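Local coordinates for protein endo-beta-1,4-glucanase (Cryptopygus antarcticus, PDB 5H4U) that hydrolyses internal beta-1,4-glucosidic linkages in carboxymethylcellulose, lichenan and barley beta-glucan, releasing mainly short cello-oligosaccharides from carboxymethylcellulose, at residues G38-V43 and Q97-T102; C103-E108 and C219-G224; K120-V125 and R208-L213. One frame throughout, in Å; residues are numbered along the deposited sequence.

Contact 1: residues G38-V43 and Q97-T102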
ATOM      1  N   GLY A  38      15.868   1.330   7.579  1.00 12.21           N
ATOM      2  CA  GLY A  38      16.362   2.510   8.254  1.00 12.65           C
ATOM      3  C   GLY A  38      17.158   3.393   7.319  1.00 11.23           C
ATOM      4  O   GLY A  38      17.692   2.954   6.304  1.00 11.49           O
ATOM      5  N   GLY A  39      17.200   4.679   7.640  1.00 10.66           N
ATOM      6  CA  GLY A  39      18.002   5.591   6.863  1.00 11.44           C
ATOM      7  C   GLY A  39      17.398   6.084   5.567  1.00 11.67           C
ATOM      8  O   GLY A  39      18.114   6.709   4.775  1.00 11.83           O
ATOM      9  N   LYS A  40      16.115   5.825   5.312  1.00 11.47           N
ATOM     10  CA  LYS A  40      15.503   6.315   4.085  1.00 11.85           C
ATOM     11  C   LYS A  40      14.829   7.667   4.256  1.00 11.34           C
ATOM     12  O   LYS A  40      14.626   8.380   3.270  1.00 11.36           O
ATOM     13  CB  LYS A  40      14.472   5.313   3.565  1.00 11.36           C
ATOM     14  CG  LYS A  40      15.091   4.000   3.171  1.00 11.61           C
ATOM     15  CD  LYS A  40      15.367   3.895   1.711  1.00 11.47           C
ATOM     16  CE  LYS A  40      15.642   2.438   1.371  1.00 11.68           C
ATOM     17  NZ  LYS A  40      14.878   1.958   0.167  1.00 11.79           N
ATOM     18  N   ALA A  41      14.448   8.018   5.469  1.00 11.25           N
ATOM     19  CA  ALA A  41      13.959   9.354   5.731  1.00 11.54           C
ATOM     20  C   ALA A  41      14.100   9.609   7.216  1.00 12.36           C
ATOM     21  O   ALA A  41      14.248   8.679   8.013  1.00 12.73           O
ATOM     22  CB  ALA A  41      12.509   9.529   5.282  1.00 10.95           C
ATOM     23  N   SER A  42      14.024  10.877   7.575  1.00 12.20           N
ATOM     24  CA  SER A  42      13.989  11.254   8.977  1.00 13.63           C
ATOM     25  C   SER A  42      12.653  10.842   9.586  1.00 13.77           C
ATOM     26  O   SER A  42      11.625  11.484   9.336  1.00 13.15           O
ATOM     27  CB  SER A  42      14.195  12.756   9.104  1.00 13.90           C
ATOM     28  OG  SER A  42      14.338  13.116  10.461  1.00 17.28           O
ATOM     29  N   VAL A  43      12.661   9.772  10.384  1.00 14.08           N
ATOM     30  CA  VAL A  43      11.438   9.214  10.959  1.00 14.56           C
ATOM     31  C   VAL A  43      11.692   8.716  12.374  1.00 15.25           C
ATOM     32  O   VAL A  43      12.828   8.491  12.789  1.00 16.46           O
ATOM     33  CB  VAL A  43      10.859   8.048  10.132  1.00 13.03           C
ATOM     34  CG1 VAL A  43      10.305   8.531   8.813  1.00 12.09           C
ATOM     35  CG2 VAL A  43      11.922   6.985   9.945  1.00 13.82           C
ATOM     36  N   GLN A  97      10.678  13.141  -6.815  1.00 15.84           N
ATOM     37  CA  GLN A  97      10.907  13.382  -5.401  1.00 14.64           C
ATOM     38  C   GLN A  97      11.646  12.194  -4.805  1.00 13.24           C
ATOM     39  O   GLN A  97      11.334  11.044  -5.123  1.00 12.28           O
ATOM     40  CB  GLN A  97       9.592  13.609  -4.629  1.00 14.32           C
ATOM     41  CG  GLN A  97       9.121  15.054  -4.569  1.00 14.73           C
ATOM     42  CD  GLN A  97       8.088  15.316  -3.456  1.00 14.34           C
ATOM     43  OE1 GLN A  97       7.864  14.475  -2.585  1.00 13.91           O
ATOM     44  NE2 GLN A  97       7.446  16.475  -3.507  1.00 13.62           N
ATOM     45  N   PRO A  98      12.641  12.443  -3.967  1.00 12.50           N
ATOM     46  CA  PRO A  98      13.400  11.348  -3.363  1.00 11.73           C
ATOM     47  C   PRO A  98      12.669  10.759  -2.159  1.00 11.85           C
ATOM     48  O   PRO A  98      11.756  11.364  -1.590  1.00 11.62           O
ATOM     49  CB  PRO A  98      14.705  12.030  -2.945  1.00 11.47           C
ATOM     50  CG  PRO A  98      14.284  13.417  -2.614  1.00 11.74           C
ATOM     51  CD  PRO A  98      13.136  13.761  -3.544  1.00 12.19           C
ATOM     52  N   GLU A  99      13.108   9.560  -1.760  1.00 11.59           N
ATOM     53  CA  GLU A  99      12.448   8.871  -0.651  1.00 11.61           C
ATOM     54  C   GLU A  99      12.539   9.679   0.642  1.00 11.53           C
ATOM     55  O   GLU A  99      11.662   9.570   1.507  1.00 11.63           O
ATOM     56  CB  GLU A  99      13.031   7.460  -0.446  1.00 11.21           C
ATOM     57  CG  GLU A  99      12.666   6.471  -1.559  1.00 11.58           C
ATOM     58  CD  GLU A  99      12.852   4.977  -1.195  1.00 11.74           C
ATOM     59  OE1 GLU A  99      13.874   4.593  -0.595  1.00 11.29           O
ATOM     60  OE2 GLU A  99      11.943   4.173  -1.514  1.00 11.62           O
ATOM     61  N   SER A 100      13.568  10.507   0.794  1.00 10.77           N
ATOM     62  CA  SER A 100      13.608  11.339   1.980  1.00 10.77           C
ATOM     63  C   SER A 100      12.397  12.259   2.060  1.00 11.24           C
ATOM     64  O   SER A 100      11.993  12.649   3.158  1.00 11.10           O
ATOM     65  CB  SER A 100      14.904  12.139   1.998  1.00 10.99           C
ATOM     66  OG  SER A 100      15.059  12.862   0.793  1.00 11.71           O
ATOM     67  N   GLN A 101      11.762  12.548   0.932  1.00 11.29           N
ATOM     68  CA  GLN A 101      10.590  13.406   0.942  1.00 11.70           C
ATOM     69  C   GLN A 101       9.268  12.656   0.918  1.00 11.15           C
ATOM     70  O   GLN A 101       8.248  13.238   1.294  1.00 11.83           O
ATOM     71  CB  GLN A 101      10.628  14.341  -0.271  1.00 13.02           C
ATOM     72  CG  GLN A 101      11.121  15.743  -0.013  1.00 13.48           C
ATOM     73  CD  GLN A 101      10.573  16.674  -1.056  1.00 15.72           C
ATOM     74  OE1 GLN A 101       9.397  17.092  -0.977  1.00 16.02           O
ATOM     75  NE2 GLN A 101      11.397  16.980  -2.080  1.00 16.02           N
ATOM     76  N   THR A 102       9.252  11.384   0.531  1.00 11.09           N
ATOM     77  CA  THR A 102       8.000  10.651   0.387  1.00 10.54           C
ATOM     78  C   THR A 102       7.800   9.560   1.424  1.00  9.99           C
ATOM     79  O   THR A 102       6.655   9.261   1.758  1.00  9.48           O
ATOM     80  CB  THR A 102       7.886  10.027  -1.011  1.00 10.58           C
ATOM     81  OG1 THR A 102       8.973   9.128  -1.232  1.00 11.34           O
ATOM     82  CG2 THR A 102       7.920  11.101  -2.066  1.00 11.71           C
TER
HETATM   83  O   HOH W   1      13.192  12.965   5.568  1.00 11.07           O
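Lys40 and Glu99 supply the charged part of this contact. The amino group of Lys40 ends 2.9 Å from Glu99 OE1, with NZ as donor in a salt bridge, although the position of that carboxylate oxygen is not secure. Bends at chi2 (-97°) and again at chi4 bring the lysine chain across that of the glutamate at a slant. Glu99 rises from the first turn of its helix with CG beside its own backbone N, and beyond CG its chain runs extended. Its other oxygen, OE2, is held by Thr128 OG1 of strand 120-128 and by Ser34 OG, which probably limits how far the carboxylate can turn. Lys40 NZ has a further, weak bond to Ser34 O.

The segment 97-102 ends in the single helical turn 99-102, which links strands 85-94 and 106-111 of the double-psi beta-barrel of glycosyl hydrolase family 45. Pro98 stands at its N-cap position, and Gln101 N bonds to Pro98 O at 2.8 Å. The segment 38-43 comes from the long loop between strands 19-27 and 80-82, so the contact joins that loop to the helical connection between two barrel strands. The side chain of Glu99 lies about 11 Å from that of Asp138, the probable proton donor.

Van der Waals and CA-H...O contacts involve the backbone. Ser100 CA makes a bent CA-H...O contact with Lys40 O, 3.4 Å away, the angle at the hydrogen being 132°. Ala41 packs its methyl against main-chain oxygens, CB being 3.8 Å from Ser100 O and 3.9 Å from Glu99 O.

A water joins the two backbones, accepting from Ser42 N at 3.0 Å and donating to Ser100 O at 2.7 Å; Ser100 O also accepts a hydrogen bond from Arg221 NH2.

Contact 2: residues C103-E108 and C219-G224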
ATOM      1  N   CYS A 103       8.872   8.974   1.946  1.00  9.53           N
ATOM      2  CA  CYS A 103       8.729   7.844   2.847  1.00  9.55           C
ATOM      3  C   CYS A 103       7.989   8.235   4.119  1.00  9.75           C
ATOM      4  O   CYS A 103       8.396   9.156   4.842  1.00  9.40           O
ATOM      5  CB  CYS A 103      10.092   7.236   3.169  1.00  9.92           C
ATOM      6  SG  CYS A 103      10.529   5.850   2.030  1.00 13.44           S
ATOM      7  N   CYS A 104       6.868   7.550   4.349  1.00  9.39           N
ATOM      8  CA  CYS A 104       5.971   7.753   5.480  1.00  9.93           C
ATOM      9  C   CYS A 104       5.266   9.099   5.448  1.00  9.36           C
ATOM     10  O   CYS A 104       4.724   9.533   6.462  1.00  9.77           O
ATOM     11  CB  CYS A 104       6.707   7.554   6.807  1.00  9.99           C
ATOM     12  SG  CYS A 104       7.540   5.973   6.793  1.00 10.15           S
ATOM     13  N   ALA A 105       5.251   9.765   4.304  1.00  8.96           N
ATOM     14  CA  ALA A 105       4.409  10.927   4.150  1.00  8.93           C
ATOM     15  C   ALA A 105       2.991  10.473   3.849  1.00  9.05           C
ATOM     16  O   ALA A 105       2.766   9.416   3.249  1.00  9.31           O
ATOM     17  CB  ALA A 105       4.925  11.826   3.036  1.00  9.53           C
ATOM     18  N   CYS A 106       2.032  11.266   4.291  1.00  8.84           N
ATOM     19  CA  CYS A 106       0.632  10.984   4.030  1.00  9.20           C
ATOM     20  C   CYS A 106       0.042  11.960   3.034  1.00  8.99           C
ATOM     21  O   CYS A 106       0.354  13.157   3.032  1.00  9.04           O
ATOM     22  CB  CYS A 106      -0.211  11.009   5.301  1.00  9.67           C
ATOM     23  SG  CYS A 106       0.148   9.608   6.315  1.00 12.00           S
ATOM     24  N   TYR A 107      -0.842  11.435   2.219  1.00  8.88           N
ATOM     25  CA  TYR A 107      -1.528  12.232   1.233  1.00  9.14           C
ATOM     26  C   TYR A 107      -3.004  11.897   1.354  1.00  9.21           C
ATOM     27  O   TYR A 107      -3.359  10.737   1.587  1.00  8.90           O
ATOM     28  CB  TYR A 107      -0.954  11.946  -0.169  1.00  8.87           C
ATOM     29  CG  TYR A 107       0.552  12.166  -0.233  1.00  9.28           C
ATOM     30  CD1 TYR A 107       1.431  11.218   0.257  1.00  8.71           C
ATOM     31  CD2 TYR A 107       1.091  13.338  -0.763  1.00  9.54           C
ATOM     32  CE1 TYR A 107       2.777  11.424   0.223  1.00  9.13           C
ATOM     33  CE2 TYR A 107       2.445  13.546  -0.804  1.00  9.31           C
ATOM     34  CZ  TYR A 107       3.284  12.581  -0.312  1.00  9.59           C
ATOM     35  OH  TYR A 107       4.651  12.747  -0.358  1.00 10.73           O
ATOM     36  N   GLU A 108      -3.850  12.921   1.316  1.00  9.36           N
ATOM     37  CA  GLU A 108      -5.280  12.707   1.160  1.00  9.51           C
ATOM     38  C   GLU A 108      -5.680  13.083  -0.260  1.00 10.20           C
ATOM     39  O   GLU A 108      -5.296  14.142  -0.771  1.00 10.81           O
ATOM     40  CB  GLU A 108      -6.111  13.465   2.184  1.00  9.98           C
ATOM     41  CG  GLU A 108      -6.838  14.628   1.622  1.00 10.57           C
ATOM     42  CD  GLU A 108      -7.817  15.241   2.598  1.00 12.54           C
ATOM     43  OE1 GLU A 108      -8.865  15.685   2.086  1.00 14.80           O
ATOM     44  OE2 GLU A 108      -7.582  15.240   3.839  1.00 11.62           O
ATOM     45  N   CYS A 219       5.670   4.566  11.627  1.00 12.09           N
ATOM     46  CA  CYS A 219       6.632   5.415  10.923  1.00 11.71           C
ATOM     47  C   CYS A 219       6.085   6.834  10.847  1.00 11.55           C
ATOM     48  O   CYS A 219       5.143   7.103  10.094  1.00 11.20           O
ATOM     49  CB  CYS A 219       6.911   4.865   9.536  1.00 11.28           C
ATOM     50  SG  CYS A 219       8.221   5.756   8.691  1.00 12.94           S
ATOM     51  N   VAL A 220       6.660   7.726  11.649  1.00 11.83           N
ATOM     52  CA  VAL A 220       6.223   9.113  11.765  1.00 11.95           C
ATOM     53  C   VAL A 220       7.349  10.038  11.329  1.00 12.13           C
ATOM     54  O   VAL A 220       8.432  10.011  11.918  1.00 12.65           O
ATOM     55  CB  VAL A 220       5.797   9.434  13.204  1.00 11.83           C
ATOM     56  CG1 VAL A 220       5.528  10.915  13.357  1.00 12.07           C
ATOM     57  CG2 VAL A 220       4.580   8.623  13.566  1.00 11.46           C
ATOM     58  N   ARG A 221       7.097  10.868  10.320  1.00 11.69           N
ATOM     59  CA  ARG A 221       8.137  11.801   9.908  1.00 12.60           C
ATOM     60  C   ARG A 221       8.428  12.763  11.052  1.00 13.69           C
ATOM     61  O   ARG A 221       7.538  13.500  11.504  1.00 13.42           O
ATOM     62  CB  ARG A 221       7.735  12.529   8.629  1.00 11.16           C
ATOM     63  CG  ARG A 221       7.740  11.601   7.466  1.00  9.82           C
ATOM     64  CD  ARG A 221       7.197  12.194   6.209  1.00  9.62           C
ATOM     65  NE  ARG A 221       8.046  13.254   5.667  1.00 10.33           N
ATOM     66  CZ  ARG A 221       9.170  13.044   4.994  1.00  9.93           C
ATOM     67  NH1 ARG A 221       9.599  11.810   4.805  1.00 10.51           N
ATOM     68  NH2 ARG A 221       9.870  14.059   4.520  1.00 10.23           N
ATOM     69  N   THR A 222       9.679  12.747  11.532  1.00 14.50           N
ATOM     70  CA  THR A 222       9.902  13.404  12.815  1.00 16.00           C
ATOM     71  C   THR A 222      10.468  14.820  12.823  1.00 18.01           C
ATOM     72  O   THR A 222      10.388  15.475  13.871  1.00 20.99           O
ATOM     73  CB  THR A 222      10.787  12.579  13.730  1.00 18.41           C
ATOM     74  OG1 THR A 222      10.625  13.091  15.060  1.00 21.85           O
ATOM     75  CG2 THR A 222      12.231  12.791  13.356  1.00 20.17           C
ATOM     76  N   PRO A 223      11.050  15.360  11.742  1.00 16.91           N
ATOM     77  CA  PRO A 223      11.374  16.792  11.806  1.00 17.04           C
ATOM     78  C   PRO A 223      10.127  17.610  11.927  1.00 17.32           C
ATOM     79  O   PRO A 223      10.228  18.823  12.161  1.00 17.34           O
ATOM     80  CB  PRO A 223      12.086  17.081  10.478  1.00 16.81           C
ATOM     81  CG  PRO A 223      12.318  15.777   9.828  1.00 17.31           C
ATOM     82  CD  PRO A 223      11.738  14.676  10.640  1.00 16.06           C
ATOM     83  N   GLY A 224       8.962  16.964  11.832  1.00 15.94           N
ATOM     84  CA  GLY A 224       7.676  17.605  11.773  1.00 14.76           C
ATOM     85  C   GLY A 224       7.215  17.400  10.345  1.00 15.93           C
ATOM     86  O   GLY A 224       7.735  16.523   9.651  1.00 15.09           O
TER
HETATM   87  O   HOH W   2       4.434  10.769   9.018  1.00 10.34           O
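Cys104 and Cys219 are joined by a disulfide with an SG-SG length of 2.0 Å. The two halves approach it differently. On Cys104 the sulfur lies beside the backbone N, whereas on Cys219 it is turned opposite the backbone N and sits beside the carbonyl carbon. The bridge closes with a chi3 of 92°, near the relaxed right angle of a disulfide, and holds Cys104 CB 3.8 Å from Cys219 CB.

Two residues further on, Arg221 reaches back over the same stretch of backbone. Its CG lies beside its backbone N and the chain continues extended at chi2, along the carbonyls of Cys103 and Cys104, before a bend at chi3 (68°) turns the guanidinium to Cys103. Arg221 NH1 donates to Cys103 O at 2.9 Å, with an N-H...O angle of 146°. The oxygen lies near the guanidinium plane, at the edge of the group, while the donor is tilted out of the carbonyl plane. NH2 serves a second carbonyl, that of Ser100 in the preceding helix, so the head is fixed by two main-chain oxygens. The aliphatic part is used as well: CD of Arg221 passes 3.9 Å from the methyl CB of Ala105. A leucine here has no guanidinium to offer the carbonyls of Cys103 and Ser100, and the C-terminal tail would probably be less firmly tied to the end of the helix.

A water completes the contact, donating to Cys104 O at 2.9 Å and accepting from Arg221 N at 3.0 Å. Cys103 is itself bonded to Cys35, so neighbouring cysteines lead to different parts of the chain. The disulfide and the arginine join the C-terminal tail to the lead-in of strand 106-111 of the double-psi beta-barrel of this secreted family 45 endoglucanase.

Contact 3: residues K120-V125 and R208-L213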
ATOM      1  N   LYS A 120     -12.938  10.177  -0.824  1.00  8.65           N
ATOM      2  CA  LYS A 120     -11.717  10.662  -0.222  1.00  8.73           C
ATOM      3  C   LYS A 120     -10.981   9.487   0.396  1.00  8.91           C
ATOM      4  O   LYS A 120     -11.545   8.758   1.218  1.00  8.80           O
ATOM      5  CB  LYS A 120     -11.998  11.693   0.860  1.00  9.89           C
ATOM      6  CG  LYS A 120     -12.403  13.064   0.427  1.00 11.26           C
ATOM      7  CD  LYS A 120     -11.714  14.037   1.387  1.00 13.61           C
ATOM      8  CE  LYS A 120     -12.563  15.244   1.780  1.00 16.03           C
ATOM      9  NZ  LYS A 120     -12.556  15.426   3.273  1.00 16.48           N
ATOM     10  N   MET A 121      -9.717   9.321   0.035  1.00  8.63           N
ATOM     11  CA  MET A 121      -8.907   8.304   0.678  1.00  8.37           C
ATOM     12  C   MET A 121      -7.606   8.920   1.162  1.00  8.95           C
ATOM     13  O   MET A 121      -6.975   9.710   0.452  1.00  9.14           O
ATOM     14  CB  MET A 121      -8.608   7.150  -0.256  1.00  8.29           C
ATOM     15  CG  MET A 121      -7.854   6.047   0.426  1.00  8.15           C
ATOM     16  SD  MET A 121      -7.358   4.751  -0.715  1.00  9.70           S
ATOM     17  CE  MET A 121      -6.777   3.509   0.454  1.00  8.03           C
ATOM     18  N   ILE A 122      -7.179   8.519   2.350  1.00  8.59           N
ATOM     19  CA  ILE A 122      -5.951   9.012   2.945  1.00  8.40           C
ATOM     20  C   ILE A 122      -5.000   7.832   3.042  1.00  8.51           C
ATOM     21  O   ILE A 122      -5.342   6.784   3.618  1.00  8.41           O
ATOM     22  CB  ILE A 122      -6.214   9.651   4.314  1.00  8.79           C
ATOM     23  CG1 ILE A 122      -7.308  10.705   4.175  1.00  8.60           C
ATOM     24  CG2 ILE A 122      -4.962  10.294   4.847  1.00  8.51           C
ATOM     25  CD1 ILE A 122      -7.682  11.373   5.458  1.00  8.38           C
ATOM     26  N   VAL A 123      -3.833   7.972   2.419  1.00  8.46           N
ATOM     27  CA  VAL A 123      -2.849   6.897   2.402  1.00  8.64           C
ATOM     28  C   VAL A 123      -1.567   7.395   3.042  1.00  8.68           C
ATOM     29  O   VAL A 123      -1.231   8.586   2.990  1.00  8.83           O
ATOM     30  CB  VAL A 123      -2.584   6.345   0.976  1.00  8.26           C
ATOM     31  CG1 VAL A 123      -3.860   5.781   0.397  1.00  8.42           C
ATOM     32  CG2 VAL A 123      -2.033   7.417   0.074  1.00  7.95           C
ATOM     33  N   GLN A 124      -0.857   6.466   3.669  1.00  8.77           N
ATOM     34  CA  GLN A 124       0.531   6.664   4.028  1.00  8.39           C
ATOM     35  C   GLN A 124       1.410   5.919   3.034  1.00  8.67           C
ATOM     36  O   GLN A 124       1.164   4.745   2.723  1.00  8.72           O
ATOM     37  CB  GLN A 124       0.830   6.191   5.441  1.00  8.54           C
ATOM     38  CG  GLN A 124       2.252   6.573   5.853  1.00  9.45           C
ATOM     39  CD  GLN A 124       2.633   6.065   7.211  1.00  9.51           C
ATOM     40  OE1 GLN A 124       2.045   5.114   7.714  1.00  9.46           O
ATOM     41  NE2 GLN A 124       3.649   6.678   7.806  1.00 10.28           N
ATOM     42  N   VAL A 125       2.428   6.615   2.538  1.00  8.36           N
ATOM     43  CA  VAL A 125       3.339   6.052   1.559  1.00  8.17           C
ATOM     44  C   VAL A 125       4.365   5.214   2.317  1.00  8.85           C
ATOM     45  O   VAL A 125       5.020   5.702   3.247  1.00  8.58           O
ATOM     46  CB  VAL A 125       4.003   7.167   0.743  1.00  9.01           C
ATOM     47  CG1 VAL A 125       5.109   6.613  -0.154  1.00  9.19           C
ATOM     48  CG2 VAL A 125       2.959   7.946  -0.039  1.00  8.40           C
ATOM     49  N   ARG A 208      -0.524  16.007   7.311  1.00  9.70           N
ATOM     50  CA  ARG A 208       0.178  15.393   8.424  1.00 10.50           C
ATOM     51  C   ARG A 208      -0.473  14.048   8.750  1.00 11.32           C
ATOM     52  O   ARG A 208      -1.704  13.931   8.778  1.00 10.71           O
ATOM     53  CB  ARG A 208       0.163  16.314   9.642  1.00 10.60           C
ATOM     54  CG  ARG A 208       1.081  15.860  10.739  1.00 10.91           C
ATOM     55  CD  ARG A 208       1.399  16.970  11.711  1.00 11.21           C
ATOM     56  NE  ARG A 208       2.629  16.662  12.438  1.00 12.19           N
ATOM     57  CZ  ARG A 208       3.842  17.139  12.147  1.00 12.36           C
ATOM     58  NH1 ARG A 208       4.041  18.007  11.157  1.00 11.63           N
ATOM     59  NH2 ARG A 208       4.870  16.751  12.874  1.00 13.16           N
ATOM     60  N   CYS A 209       0.352  13.023   8.930  1.00 11.05           N
ATOM     61  CA  CYS A 209      -0.161  11.663   8.956  1.00 11.11           C
ATOM     62  C   CYS A 209      -1.095  11.461  10.150  1.00 11.71           C
ATOM     63  O   CYS A 209      -0.715  11.753  11.289  1.00 11.63           O
ATOM     64  CB  CYS A 209       1.002  10.672   8.999  1.00 11.51           C
ATOM     65  SG  CYS A 209       1.752  10.225   7.364  1.00 12.20           S
ATOM     66  N   PRO A 210      -2.311  10.967   9.941  1.00 12.41           N
ATOM     67  CA  PRO A 210      -3.201  10.713  11.080  1.00 11.84           C
ATOM     68  C   PRO A 210      -2.704   9.543  11.914  1.00 11.61           C
ATOM     69  O   PRO A 210      -2.036   8.636  11.417  1.00 10.84           O
ATOM     70  CB  PRO A 210      -4.540  10.387  10.417  1.00 11.64           C
ATOM     71  CG  PRO A 210      -4.157   9.823   9.063  1.00 11.47           C
ATOM     72  CD  PRO A 210      -2.882  10.507   8.658  1.00 11.24           C
ATOM     73  N   THR A 211      -3.041   9.570  13.205  1.00 11.91           N
ATOM     74  CA  THR A 211      -2.635   8.475  14.077  1.00 12.06           C
ATOM     75  C   THR A 211      -3.316   7.168  13.718  1.00 11.90           C
ATOM     76  O   THR A 211      -2.815   6.108  14.094  1.00 11.89           O
ATOM     77  CB  THR A 211      -2.939   8.763  15.546  1.00 12.69           C
ATOM     78  OG1 THR A 211      -4.355   8.900  15.718  1.00 13.17           O
ATOM     79  CG2 THR A 211      -2.239  10.027  16.012  1.00 12.11           C
ATOM     80  N   ILE A 212      -4.452   7.201  13.021  1.00 12.04           N
ATOM     81  CA  ILE A 212      -5.054   5.920  12.688  1.00 12.18           C
ATOM     82  C   ILE A 212      -4.233   5.166  11.651  1.00 11.73           C
ATOM     83  O   ILE A 212      -4.359   3.944  11.541  1.00 12.02           O
ATOM     84  CB  ILE A 212      -6.533   6.064  12.277  1.00 11.88           C
ATOM     85  CG1 ILE A 212      -7.201   4.693  12.417  1.00 12.12           C
ATOM     86  CG2 ILE A 212      -6.708   6.725  10.918  1.00 11.34           C
ATOM     87  CD1 ILE A 212      -8.661   4.680  12.272  1.00 13.14           C
ATOM     88  N   LEU A 213      -3.374   5.852  10.905  1.00 11.64           N
ATOM     89  CA  LEU A 213      -2.413   5.190  10.031  1.00 11.40           C
ATOM     90  C   LEU A 213      -1.075   4.958  10.742  1.00 11.08           C
ATOM     91  O   LEU A 213      -0.552   3.840  10.747  1.00 10.97           O
ATOM     92  CB  LEU A 213      -2.222   6.031   8.756  1.00 10.80           C
ATOM     93  CG  LEU A 213      -3.347   5.953   7.715  1.00 10.06           C
ATOM     94  CD1 LEU A 213      -3.163   6.975   6.593  1.00  9.08           C
ATOM     95  CD2 LEU A 213      -3.472   4.541   7.136  1.00  9.45           C
TER
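In the double-psi beta-barrel of this family 45 enzyme, strand 120-128 is packed on one side by the start of helix 211-217 and the residues leading into it, and it is Ile122 and Gln124 that meet Cys209, Pro210 and Leu213 there.

Leu213 makes the most intimate approach. Its CD1 methyl lies against the strand backbone itself, 3.7 Å from Ile122 O and 3.8 Å from Gln124 N, and thus covers the peptide groups on either side of Val123. The branch methyl CG2 of Ile122 meets the same CD1 at 4.2 Å, the two side chains crossing at a slant. CG2 also touches the ring of Pro210 at its CG, 4.3 Å away. Pro210 occupies the N-cap position, and its carbonyl O accepts from Leu213 N at 3.1 Å, which secures the turn that presents the leucine. Phe89 of strand 85-94 and Phe80 of strand 80-82 also pack on Leu213.

Gln124 places CG opposite its backbone N (chi1 -173°) and stays extended, which carries its amide past Cys209 to the far end of helix 211-217, where OE1 bonds to Ser217 OG, while NE2 donates to Cys219 O and, weakly, to Cys104 O. Both polar ends of this buried amide are therefore satisfied, and its rotation is fixed. Cys209 is tied by a disulfide to Cys106 of the adjacent strand 106-111, and its SG rests 4.0 Å from Gln124 CG.

In the fold
Contact 1 is at the surface, whereas contact 2 is buried and contact 3 partly so. The chemistry follows: contacts 1 and 2 each include a bridging water, but the first adds a salt bridge and the second a disulfide and an arginine-carbonyl bond, while contact 3 is mainly apolar packing without a direct hydrogen bond. Contacts 1 and 2, with centres 9 Å apart, adjoin through helix 99-102 and the strand 106-111 that follows it, and the backbones of Ser42 and Thr222 are hydrogen-bonded. Contacts 2 and 3 share one sheet, in which strands 106-111 and 120-128 are antiparallel neighbours. Together these two join residues 208-213 and 219-224 to neighbouring strands and their lead-in.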